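DynE8 (Micromonospora chersina, PDB 4AMM) is an iterative enediyne polyketide synthase whose acyltransferase domain, the part in this chain, probably loads acyl units for dynemicin biosynthesis. Local coordinates at residues L5-A10 / G41-H46; R53-V58 / L385-A390; A45-V50 / V391-P396; R22-A27 / G63-L68. All blocks are in the same frame, centred on the assembly; numbering follows the deposited sequence.

Overall arrangement
All four contacts lie in the lobe around the antiparallel sheet that contains strands 4-10 and 52-58. Contact 1 sets helix 32-45 along the edge of strand 4-10. Contact 2 sets helix 376-387 against one sheet face, with its centre about 10 Å from that of contact 1. Contact 3 joins the loops that follow these two helices and shares Ala45 and His46 with contact 1, centre to centre about 7 Å. Arg53 ties contact 2 to contact 3. Contact 4 joins two helices over the other face, its centre about 20 Å from that of contact 3. The probable nucleophile, Ser176 in a GxSxG pattern, belongs to none of these segments.

Contact 1: residues L5-A10 / G41-H46; sequences LVVCGA and GLAAAH
Val7 and Cys8 of strand 5-10 face Ala43 and His46 of segment 41-46, with the strand and helix axes 7.1 Å apart at closest approach and inclined at 39°. The helix runs along the outer edge of the strand, so it touches residues from both sheet faces. On one face the CG1 methyl of Val6 meets Leu42 CD1 at 4.0 Å. On the other the CG2 methyl of Val7 rests against Ala43 CA at 3.8 Å. Between them the backbone edge itself is covered. Leu42 CB comes to 3.2 Å from Val7 O, a buried carbonyl with no hydrogen-bond partner. The ring of His46 then closes the helix end. Cys8 CB sits over the middle of one ring face, 3.8 Å from the centroid, in a CH-pi contact. Cys8 SG is above the same face but farther off. The ring is held in this orientation by a bond from His46 ND1 to Leu42 O, 3.1 Å long, in the ring plane and on a carbonyl lone pair. The N-H...O angle is 138°, so the bond is bent. Leu42 O also accepts from His46 N. Leu19 of helix 13-27 touches His46 as well. This is a helix packed along the edge strand of an antiparallel sheet, an arrangement consistent with the alpha/beta linker domain found beside polyketide synthase acyltransferases.

Contact 2: residues R53-V58 / L385-A390; sequences RFAAAV and LFAAGA
Arg53, on strand 53-58, reaches across to the last turn of helix 376-387 and lays its guanidinium over Phe386. CG is anti to the carbonyl carbon (chi1 -61°) and the chain is extended from there to NE, which carries the group past the ring to the helix end. Its CD packs over the face of Phe386, 4.3 Å from the ring centroid. CZ stands 4.6 Å from that centroid in a cation-pi stack, with the two planes 25° apart. Arg53 NH1 gives a nearly straight bond of 2.9 Å to Phe386 O, in the guanidinium plane and on a carbonyl lone pair. Phe386 O accepts from Gly389 N too. That second bond belongs to a Schellman motif, in which Gly389 takes positive phi and is first to leave helical angles. Arg53 thus grips a carbonyl of the last helical turn. NH1 also bonds to Val391 O, NE bonds to Val50 O, and NH2 forms a salt bridge with Asp392. A methionine in place of Arg53 would probably leave Asp392 without its positive mate and the carbonyl of Phe386 with one donor fewer. The packing at Ala55 is looser than this stack and bond: its CB meets Ala387 CB and Phe386 CD2 each at 4.2 Å. Val7 of strand 4-10 touches both Ala55 and Phe386. The partly exposed side is at Gly389, whose CA lies obliquely to the guanidinium.

Contact 3: residues A45-V50 / V391-P396; sequences AHRGDV and VDDATP
Arg47 and Asp393 pair across two loops, and Asp393 also builds an Asx turn in its own segment. Segment 45-50 leads from helix 32-45 to strand 52-58. Segment 391-396 is the loop that follows helix 376-387. The carboxylate divides its work. OD1 of Asp393 accepts from Thr395 N at 2.9 Å, which closes the turn, and from Thr395 OG1 at 2.7 Å on the syn side. OD2 takes the salt bridge from Arg47 NH1, 2.8 Å long. OD2 lies close to the guanidinium plane of Arg47, but NH1 approaches it from above the carboxylate plane, and the two planes are 52° apart. The two side chains run alongside each other, pointing the same way. Arg47 NE has its own acceptor in Ala44 O. A leucine in place of Asp393 would probably leave Arg47 NH1 without its anion and open the turn at Thr395. The Thr395 methyl, CG2, packs on Arg47 CD at 3.7 Å. Between the backbones Gly48 N donates to Asp392 O at 2.9 Å, and Arg47 CA adds a CA-H...O contact to that oxygen. Gly48 is suited to its backbone angles, where a side chain would jam against the preceding carbonyl. The carboxylate of Asp392 is held by Arg53. One water completes the join, donating to His46 O at 2.9 Å and accepting from Ala394 N at 2.8 Å.

Contact 4: residues R22-A27 / G63-L68; sequences RVRAAA and GLVAAL
Arg24 and Val65 meet side chain on side chain where helix 13-27 passes helix 61-76. The helices run almost antiparallel, at 159°, with the axes of the two segments 9.2 Å apart. The CG1 methyl of Val65 sits over one face of the Arg24 guanidinium, offset toward its rim. It lies 3.5 Å from Arg24 NH2. The arginine reaches that position by setting CG anti to its own backbone N (chi1 -175°) and staying extended to NE. NE then forms a salt bridge with Asp69, one residue beyond segment 63-68. The charged end is therefore tethered to the same helix as the methyl beneath it, which probably limits its turning. Leu68 points in from the other helix, and its CD1 branch drives against the backbone of segment 22-27, 3.5 Å from Arg24 CA. The same methyl touches Val23 CG1 at 3.8 Å, with the two side chains crossing at about a right angle. At the other end of the contact, Ala27 is the small partner. Its CB meets Leu64 CD2 at 3.8 Å and Val65 CG2 at 4.3 Å. The buried layer of Val23, Ala27, Leu64 and Leu68 is thus wholly apolar, and no hydrogen bond crosses between the two segments. The arginine and Val65 cover it at the partly exposed side. Below the helices lies the sheet. Leu68 touches Phe54 and Ala67 touches Ala56, both of strand 52-58. This is antiparallel helix packing on one face of an antiparallel sheet, consistent with the alpha/beta linker domain of polyketide synthases.

Contact 1: residues L5-A10 / G41-H46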
loop_
_atom_site.group_PDB
_atom_site.type_symbol
_atom_site.label_atom_id
_atom_site.label_comp_id
_atom_site.label_asym_id
_atom_site.label_seq_id
_atom_site.Cartn_x
_atom_site.Cartn_y
_atom_site.Cartn_z
ATOM N N LEU A 5 14.656 -14.490 1.070
ATOM C CA LEU A 5 13.810 -14.510 2.245
ATOM C C LEU A 5 14.258 -15.560 3.198
ATOM O O LEU A 5 14.300 -16.754 2.821
ATOM C CB LEU A 5 12.377 -14.865 1.777
ATOM C CG LEU A 5 11.362 -15.104 2.912
ATOM C CD1 LEU A 5 11.177 -13.852 3.801
ATOM C CD2 LEU A 5 10.018 -15.508 2.224
ATOM N N VAL A 6 14.592 -15.189 4.434
ATOM C CA VAL A 6 15.083 -16.129 5.408
ATOM C C VAL A 6 14.147 -16.130 6.586
ATOM O O VAL A 6 13.910 -15.099 7.234
ATOM C CB VAL A 6 16.480 -15.728 5.936
ATOM C CG1 VAL A 6 16.923 -16.736 6.904
ATOM C CG2 VAL A 6 17.403 -15.654 4.731
ATOM N N VAL A 7 13.451 -17.291 6.780
ATOM C CA VAL A 7 12.542 -17.414 7.892
ATOM C C VAL A 7 12.983 -18.493 8.846
ATOM O O VAL A 7 13.603 -19.473 8.406
ATOM C CB VAL A 7 11.083 -17.708 7.431
ATOM C CG1 VAL A 7 10.569 -16.692 6.409
ATOM C CG2 VAL A 7 10.907 -19.177 6.852
ATOM N N CYS A 8 12.578 -18.347 10.101
ATOM C CA CYS A 8 12.619 -19.522 10.983
ATOM C C CYS A 8 11.800 -19.284 12.212
ATOM O O CYS A 8 11.235 -18.231 12.401
ATOM C CB CYS A 8 14.006 -19.964 11.296
ATOM S SG CYS A 8 14.795 -18.745 12.245
ATOM N N GLY A 9 11.735 -20.327 13.065
ATOM C CA GLY A 9 10.954 -20.164 14.246
ATOM C C GLY A 9 11.235 -21.259 15.254
ATOM O O GLY A 9 12.020 -22.145 15.005
ATOM N N ALA A 10 10.580 -21.117 16.366
ATOM C CA ALA A 10 10.851 -22.012 17.481
ATOM C C ALA A 10 9.687 -21.947 18.456
ATOM O O ALA A 10 8.776 -21.108 18.367
ATOM C CB ALA A 10 12.206 -21.645 18.108
ATOM N N GLY A 41 15.856 -24.415 2.689
ATOM C CA GLY A 41 15.723 -25.455 3.717
ATOM C C GLY A 41 15.035 -24.955 4.909
ATOM O O GLY A 41 14.151 -25.677 5.506
ATOM N N LEU A 42 15.316 -23.743 5.399
ATOM C CA LEU A 42 14.637 -23.195 6.556
ATOM C C LEU A 42 13.172 -23.018 6.273
ATOM O O LEU A 42 12.347 -23.251 7.183
ATOM C CB LEU A 42 15.306 -21.815 6.948
ATOM C CG LEU A 42 16.694 -22.033 7.582
ATOM C CD1 LEU A 42 17.358 -20.589 7.659
ATOM C CD2 LEU A 42 16.562 -22.597 8.958
ATOM N N ALA A 43 12.810 -22.567 5.073
ATOM C CA ALA A 43 11.381 -22.334 4.769
ATOM C C ALA A 43 10.654 -23.696 4.793
ATOM O O ALA A 43 9.490 -23.745 5.275
ATOM C CB ALA A 43 11.209 -21.648 3.458
ATOM N N ALA A 44 11.290 -24.760 4.321
ATOM C CA ALA A 44 10.630 -26.083 4.275
ATOM C C ALA A 44 10.453 -26.594 5.671
ATOM O O ALA A 44 9.435 -27.246 5.988
ATOM C CB ALA A 44 11.461 -27.010 3.435
ATOM N N ALA A 45 11.370 -26.313 6.585
ATOM C CA ALA A 45 11.355 -26.915 7.912
ATOM C C ALA A 45 10.594 -26.064 8.937
ATOM O O ALA A 45 10.193 -26.569 9.976
ATOM C CB ALA A 45 12.838 -27.025 8.391
ATOM N N HIS A 46 10.357 -24.785 8.731
ATOM C CA HIS A 46 9.724 -23.858 9.626
ATOM C C HIS A 46 8.460 -23.303 9.018
ATOM O O HIS A 46 8.322 -22.179 8.584
ATOM C CB HIS A 46 10.724 -22.682 9.918
ATOM C CG HIS A 46 11.865 -23.159 10.735
ATOM N ND1 HIS A 46 13.093 -23.489 10.216
ATOM C CD2 HIS A 46 11.889 -23.497 12.037
ATOM C CE1 HIS A 46 13.863 -23.929 11.211
ATOM N NE2 HIS A 46 13.160 -23.913 12.315
#

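Contact 2: residues R53-V58 / L385-A390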
loop_
_atom_site.group_PDB
_atom_site.type_symbol
_atom_site.label_atom_id
_atom_site.label_comp_id
_atom_site.label_asym_id
_atom_site.label_seq_id
_atom_site.Cartn_x
_atom_site.Cartn_y
_atom_site.Cartn_z
ATOM N N ARG A 53 8.655 -16.359 15.844
ATOM C CA ARG A 53 9.073 -16.262 14.412
ATOM C C ARG A 53 10.061 -15.134 14.125
ATOM O O ARG A 53 9.947 -14.038 14.696
ATOM C CB ARG A 53 7.818 -16.054 13.565
ATOM C CG ARG A 53 6.773 -17.177 13.634
ATOM C CD ARG A 53 5.617 -16.967 12.677
ATOM N NE ARG A 53 4.708 -18.129 12.740
ATOM C CZ ARG A 53 3.795 -18.411 11.790
ATOM N NH1 ARG A 53 3.631 -17.647 10.689
ATOM N NH2 ARG A 53 2.967 -19.495 12.006
ATOM N N PHE A 54 10.912 -15.427 13.209
ATOM C CA PHE A 54 11.894 -14.466 12.641
ATOM C C PHE A 54 11.699 -14.528 11.180
ATOM O O PHE A 54 11.632 -15.608 10.556
ATOM C CB PHE A 54 13.325 -14.886 13.008
ATOM C CG PHE A 54 14.413 -14.176 12.247
ATOM C CD1 PHE A 54 14.820 -14.701 11.067
ATOM C CD2 PHE A 54 14.969 -13.030 12.783
ATOM C CE1 PHE A 54 15.834 -14.087 10.320
ATOM C CE2 PHE A 54 15.993 -12.393 12.050
ATOM C CZ PHE A 54 16.404 -12.919 10.845
ATOM N N ALA A 55 11.765 -13.365 10.461
ATOM C CA ALA A 55 11.873 -13.387 9.010
ATOM C C ALA A 55 12.627 -12.133 8.562
ATOM O O ALA A 55 12.315 -11.053 9.111
ATOM C CB ALA A 55 10.449 -13.354 8.357
ATOM N N ALA A 56 13.473 -12.271 7.559
ATOM C CA ALA A 56 14.205 -11.108 7.047
ATOM C C ALA A 56 14.350 -11.283 5.583
ATOM O O ALA A 56 14.626 -12.364 5.042
ATOM C CB ALA A 56 15.580 -11.062 7.709
ATOM N N ALA A 57 14.279 -10.140 4.887
ATOM C CA ALA A 57 14.644 -10.088 3.492
ATOM C C ALA A 57 16.083 -9.551 3.425
ATOM O O ALA A 57 16.324 -8.473 3.970
ATOM C CB ALA A 57 13.708 -9.148 2.765
ATOM N N VAL A 58 16.938 -10.262 2.750
ATOM C CA VAL A 58 18.373 -9.909 2.775
ATOM C C VAL A 58 18.967 -9.955 1.393
ATOM O O VAL A 58 18.544 -10.710 0.525
ATOM C CB VAL A 58 19.147 -10.842 3.752
ATOM C CG1 VAL A 58 18.564 -10.780 5.229
ATOM C CG2 VAL A 58 19.158 -12.292 3.201
ATOM N N LEU A 385 4.408 -10.896 6.428
ATOM C CA LEU A 385 3.210 -11.771 6.606
ATOM C C LEU A 385 3.646 -12.944 7.452
ATOM O O LEU A 385 2.799 -13.403 8.302
ATOM C CB LEU A 385 2.777 -12.210 5.257
ATOM C CG LEU A 385 2.118 -11.103 4.377
ATOM C CD1 LEU A 385 1.904 -11.534 2.978
ATOM C CD2 LEU A 385 0.744 -10.715 4.943
ATOM N N PHE A 386 4.794 -13.553 7.227
ATOM C CA PHE A 386 5.173 -14.758 7.981
ATOM C C PHE A 386 5.418 -14.414 9.418
ATOM O O PHE A 386 4.875 -15.045 10.338
ATOM C CB PHE A 386 6.392 -15.456 7.328
ATOM C CG PHE A 386 6.847 -16.680 8.088
ATOM C CD1 PHE A 386 6.226 -17.906 7.797
ATOM C CD2 PHE A 386 7.790 -16.591 9.071
ATOM C CE1 PHE A 386 6.602 -19.048 8.517
ATOM C CE2 PHE A 386 8.156 -17.706 9.810
ATOM C CZ PHE A 386 7.570 -18.978 9.496
ATOM N N ALA A 387 6.219 -13.401 9.740
ATOM C CA ALA A 387 6.575 -13.113 11.128
ATOM C C ALA A 387 5.334 -12.720 11.876
ATOM O O ALA A 387 5.208 -13.077 13.070
ATOM C CB ALA A 387 7.655 -12.040 11.198
ATOM N N ALA A 388 4.416 -11.980 11.287
ATOM C CA ALA A 388 3.203 -11.526 11.946
ATOM C C ALA A 388 2.182 -12.641 12.083
ATOM O O ALA A 388 1.137 -12.433 12.721
ATOM C CB ALA A 388 2.592 -10.324 11.185
ATOM N N GLY A 389 2.462 -13.829 11.508
ATOM C CA GLY A 389 1.553 -14.956 11.675
ATOM C C GLY A 389 0.383 -14.877 10.751
ATOM O O GLY A 389 -0.557 -15.693 10.961
ATOM N N ALA A 390 0.393 -14.043 9.711
ATOM C CA ALA A 390 -0.740 -14.019 8.761
ATOM C C ALA A 390 -0.613 -15.130 7.695
ATOM O O ALA A 390 -1.615 -15.417 7.052
ATOM C CB ALA A 390 -0.865 -12.657 8.096
#

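Contact 3: residues A45-V50 / V391-P396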
loop_
_atom_site.group_PDB
_atom_site.type_symbol
_atom_site.label_atom_id
_atom_site.label_comp_id
_atom_site.label_asym_id
_atom_site.label_seq_id
_atom_site.Cartn_x
_atom_site.Cartn_y
_atom_site.Cartn_z
ATOM N N ALA A 45 11.370 -26.313 6.585
ATOM C CA ALA A 45 11.355 -26.915 7.912
ATOM C C ALA A 45 10.594 -26.064 8.937
ATOM O O ALA A 45 10.193 -26.569 9.976
ATOM C CB ALA A 45 12.838 -27.025 8.391
ATOM N N HIS A 46 10.357 -24.785 8.731
ATOM C CA HIS A 46 9.724 -23.858 9.626
ATOM C C HIS A 46 8.460 -23.303 9.018
ATOM O O HIS A 46 8.322 -22.179 8.584
ATOM C CB HIS A 46 10.724 -22.682 9.918
ATOM C CG HIS A 46 11.865 -23.159 10.735
ATOM N ND1 HIS A 46 13.093 -23.489 10.216
ATOM C CD2 HIS A 46 11.889 -23.497 12.037
ATOM C CE1 HIS A 46 13.863 -23.929 11.211
ATOM N NE2 HIS A 46 13.160 -23.913 12.315
ATOM N N ARG A 47 7.447 -24.166 9.001
ATOM C CA ARG A 47 6.113 -23.873 8.433
ATOM C C ARG A 47 5.069 -24.604 9.243
ATOM O O ARG A 47 5.388 -25.680 9.771
ATOM C CB ARG A 47 6.084 -24.135 6.941
ATOM C CG ARG A 47 6.352 -25.650 6.552
ATOM C CD ARG A 47 6.694 -25.712 5.008
ATOM N NE ARG A 47 6.837 -27.099 4.576
ATOM C CZ ARG A 47 5.808 -27.786 3.997
ATOM N NH1 ARG A 47 4.730 -27.162 3.529
ATOM N NH2 ARG A 47 5.997 -29.082 3.805
ATOM N N GLY A 48 3.916 -23.988 9.332
ATOM C CA GLY A 48 2.820 -24.611 10.120
ATOM C C GLY A 48 2.601 -23.790 11.377
ATOM O O GLY A 48 2.575 -22.569 11.333
ATOM N N ASP A 49 2.530 -24.486 12.514
ATOM C CA ASP A 49 2.366 -23.761 13.815
ATOM C C ASP A 49 3.779 -23.531 14.354
ATOM O O ASP A 49 4.481 -24.414 14.818
ATOM C CB ASP A 49 1.633 -24.743 14.770
ATOM C CG ASP A 49 1.082 -24.076 16.001
ATOM O OD1 ASP A 49 1.498 -22.940 16.325
ATOM O OD2 ASP A 49 0.184 -24.719 16.636
ATOM N N VAL A 50 4.235 -22.339 14.136
ATOM C CA VAL A 50 5.624 -21.972 14.465
ATOM C C VAL A 50 5.444 -20.818 15.443
ATOM O O VAL A 50 5.145 -19.669 15.078
ATOM C CB VAL A 50 6.337 -21.418 13.249
ATOM C CG1 VAL A 50 7.727 -21.008 13.650
ATOM C CG2 VAL A 50 6.479 -22.434 12.073
ATOM N N VAL A 391 0.569 -15.711 7.509
ATOM C CA VAL A 391 0.784 -16.844 6.627
ATOM C C VAL A 391 1.605 -17.860 7.380
ATOM O O VAL A 391 2.432 -17.465 8.250
ATOM C CB VAL A 391 1.430 -16.502 5.245
ATOM C CG1 VAL A 391 0.587 -15.483 4.492
ATOM C CG2 VAL A 391 2.877 -15.981 5.418
ATOM N N ASP A 392 1.423 -19.137 7.073
ATOM C CA ASP A 392 2.161 -20.163 7.824
ATOM C C ASP A 392 3.285 -20.832 7.104
ATOM O O ASP A 392 4.018 -21.605 7.696
ATOM C CB ASP A 392 1.161 -21.232 8.223
ATOM C CG ASP A 392 0.262 -20.745 9.369
ATOM O OD1 ASP A 392 0.564 -19.766 10.151
ATOM O OD2 ASP A 392 -0.795 -21.422 9.541
ATOM N N ASP A 393 3.531 -20.436 5.834
ATOM C CA ASP A 393 4.429 -21.264 4.964
ATOM C C ASP A 393 5.036 -20.341 3.928
ATOM O O ASP A 393 4.291 -19.848 3.068
ATOM C CB ASP A 393 3.575 -22.412 4.349
ATOM C CG ASP A 393 4.331 -23.377 3.546
ATOM O OD1 ASP A 393 5.507 -23.056 3.093
ATOM O OD2 ASP A 393 3.842 -24.498 3.261
ATOM N N ALA A 394 6.344 -20.106 4.023
ATOM C CA ALA A 394 7.021 -19.236 3.077
ATOM C C ALA A 394 7.643 -20.007 1.931
ATOM O O ALA A 394 8.306 -19.402 1.020
ATOM C CB ALA A 394 8.124 -18.479 3.888
ATOM N N THR A 395 7.442 -21.327 1.817
ATOM C CA THR A 395 7.991 -22.106 0.677
ATOM C C THR A 395 7.594 -21.571 -0.741
ATOM O O THR A 395 8.427 -21.784 -1.621
ATOM C CB THR A 395 7.768 -23.632 0.758
ATOM O OG1 THR A 395 6.359 -23.877 0.685
ATOM C CG2 THR A 395 8.381 -24.218 2.016
ATOM N N PRO A 396 6.410 -20.931 -0.927
ATOM C CA PRO A 396 6.116 -20.419 -2.286
ATOM C C PRO A 396 7.218 -19.459 -2.778
ATOM O O PRO A 396 7.366 -19.362 -4.015
ATOM C CB PRO A 396 4.779 -19.717 -2.095
ATOM C CG PRO A 396 4.117 -20.454 -1.020
ATOM C CD PRO A 396 5.254 -20.764 -0.024
HETATM O O HOH W 1 8.101 -21.412 5.845
#

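Contact 4: residues R22-A27 / G63-L68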
loop_
_atom_site.group_PDB
_atom_site.type_symbol
_atom_site.label_atom_id
_atom_site.label_comp_id
_atom_site.label_asym_id
_atom_site.label_seq_id
_atom_site.Cartn_x
_atom_site.Cartn_y
_atom_site.Cartn_z
ATOM N N ARG A 22 22.648 -20.203 16.090
ATOM C CA ARG A 22 23.222 -21.202 15.211
ATOM C C ARG A 22 23.101 -20.832 13.746
ATOM O O ARG A 22 24.008 -21.048 12.946
ATOM C CB ARG A 22 22.569 -22.547 15.496
ATOM C CG ARG A 22 23.060 -23.066 16.867
ATOM C CD ARG A 22 22.487 -24.421 17.139
ATOM N NE ARG A 22 22.841 -24.891 18.470
ATOM C CZ ARG A 22 23.935 -25.606 18.739
ATOM N NH1 ARG A 22 24.790 -25.923 17.775
ATOM N NH2 ARG A 22 24.182 -25.999 19.971
ATOM N N VAL A 23 21.968 -20.246 13.350
ATOM C CA VAL A 23 21.893 -19.789 11.977
ATOM C C VAL A 23 22.931 -18.692 11.699
ATOM O O VAL A 23 23.485 -18.670 10.604
ATOM C CB VAL A 23 20.464 -19.230 11.698
ATOM C CG1 VAL A 23 20.407 -18.689 10.293
ATOM C CG2 VAL A 23 19.431 -20.346 11.894
ATOM N N ARG A 24 23.172 -17.797 12.674
ATOM C CA ARG A 24 24.189 -16.752 12.506
ATOM C C ARG A 24 25.568 -17.347 12.273
ATOM O O ARG A 24 26.279 -16.909 11.354
ATOM C CB ARG A 24 24.220 -15.800 13.685
ATOM C CG ARG A 24 25.193 -14.622 13.451
ATOM C CD ARG A 24 25.739 -14.094 14.797
ATOM N NE ARG A 24 26.400 -12.796 14.614
ATOM C CZ ARG A 24 27.676 -12.595 14.251
ATOM N NH1 ARG A 24 28.494 -13.609 14.005
ATOM N NH2 ARG A 24 28.119 -11.341 14.120
ATOM N N ALA A 25 25.913 -18.363 13.054
ATOM C CA ALA A 25 27.159 -19.094 12.854
ATOM C C ALA A 25 27.259 -19.693 11.452
ATOM O O ALA A 25 28.272 -19.508 10.778
ATOM C CB ALA A 25 27.271 -20.169 13.910
ATOM N N ALA A 26 26.187 -20.353 11.007
ATOM C CA ALA A 26 26.117 -21.043 9.717
ATOM C C ALA A 26 26.162 -20.124 8.534
ATOM O O ALA A 26 26.431 -20.612 7.419
ATOM C CB ALA A 26 24.880 -21.860 9.609
ATOM N N ALA A 27 25.824 -18.844 8.762
ATOM C CA ALA A 27 25.576 -17.897 7.685
ATOM C C ALA A 27 26.818 -17.130 7.351
ATOM O O ALA A 27 26.947 -16.642 6.227
ATOM C CB ALA A 27 24.434 -16.914 8.084
ATOM N N GLY A 63 24.201 -9.492 5.200
ATOM C CA GLY A 63 22.922 -8.848 5.540
ATOM C C GLY A 63 22.126 -9.779 6.468
ATOM O O GLY A 63 21.441 -9.287 7.369
ATOM N N LEU A 64 22.211 -11.069 6.170
ATOM C CA LEU A 64 21.572 -12.020 7.122
ATOM C C LEU A 64 22.223 -11.949 8.506
ATOM O O LEU A 64 21.525 -11.873 9.511
ATOM C CB LEU A 64 21.539 -13.424 6.550
ATOM C CG LEU A 64 20.955 -14.477 7.524
ATOM C CD1 LEU A 64 19.468 -14.106 7.895
ATOM C CD2 LEU A 64 20.988 -15.850 6.834
ATOM N N VAL A 65 23.559 -11.946 8.577
ATOM C CA VAL A 65 24.262 -11.857 9.899
ATOM C C VAL A 65 23.835 -10.600 10.605
ATOM O O VAL A 65 23.526 -10.651 11.825
ATOM C CB VAL A 65 25.801 -11.885 9.698
ATOM C CG1 VAL A 65 26.532 -11.577 11.002
ATOM C CG2 VAL A 65 26.144 -13.143 9.204
ATOM N N ALA A 66 23.767 -9.466 9.876
ATOM C CA ALA A 66 23.337 -8.200 10.464
ATOM C C ALA A 66 21.906 -8.301 11.022
ATOM O O ALA A 66 21.649 -7.856 12.162
ATOM C CB ALA A 66 23.394 -7.033 9.444
ATOM N N ALA A 67 20.977 -8.840 10.215
ATOM C CA ALA A 67 19.622 -9.055 10.747
ATOM C C ALA A 67 19.499 -9.979 11.985
ATOM O O ALA A 67 18.737 -9.660 12.884
ATOM C CB ALA A 67 18.692 -9.584 9.621
ATOM N N LEU A 68 20.265 -11.070 11.958
ATOM C CA LEU A 68 20.325 -11.917 13.122
ATOM C C LEU A 68 20.855 -11.183 14.378
ATOM O O LEU A 68 20.323 -11.382 15.459
ATOM C CB LEU A 68 21.088 -13.218 12.815
ATOM C CG LEU A 68 20.384 -14.103 11.749
ATOM C CD1 LEU A 68 21.325 -15.120 11.200
ATOM C CD2 LEU A 68 19.156 -14.834 12.317
#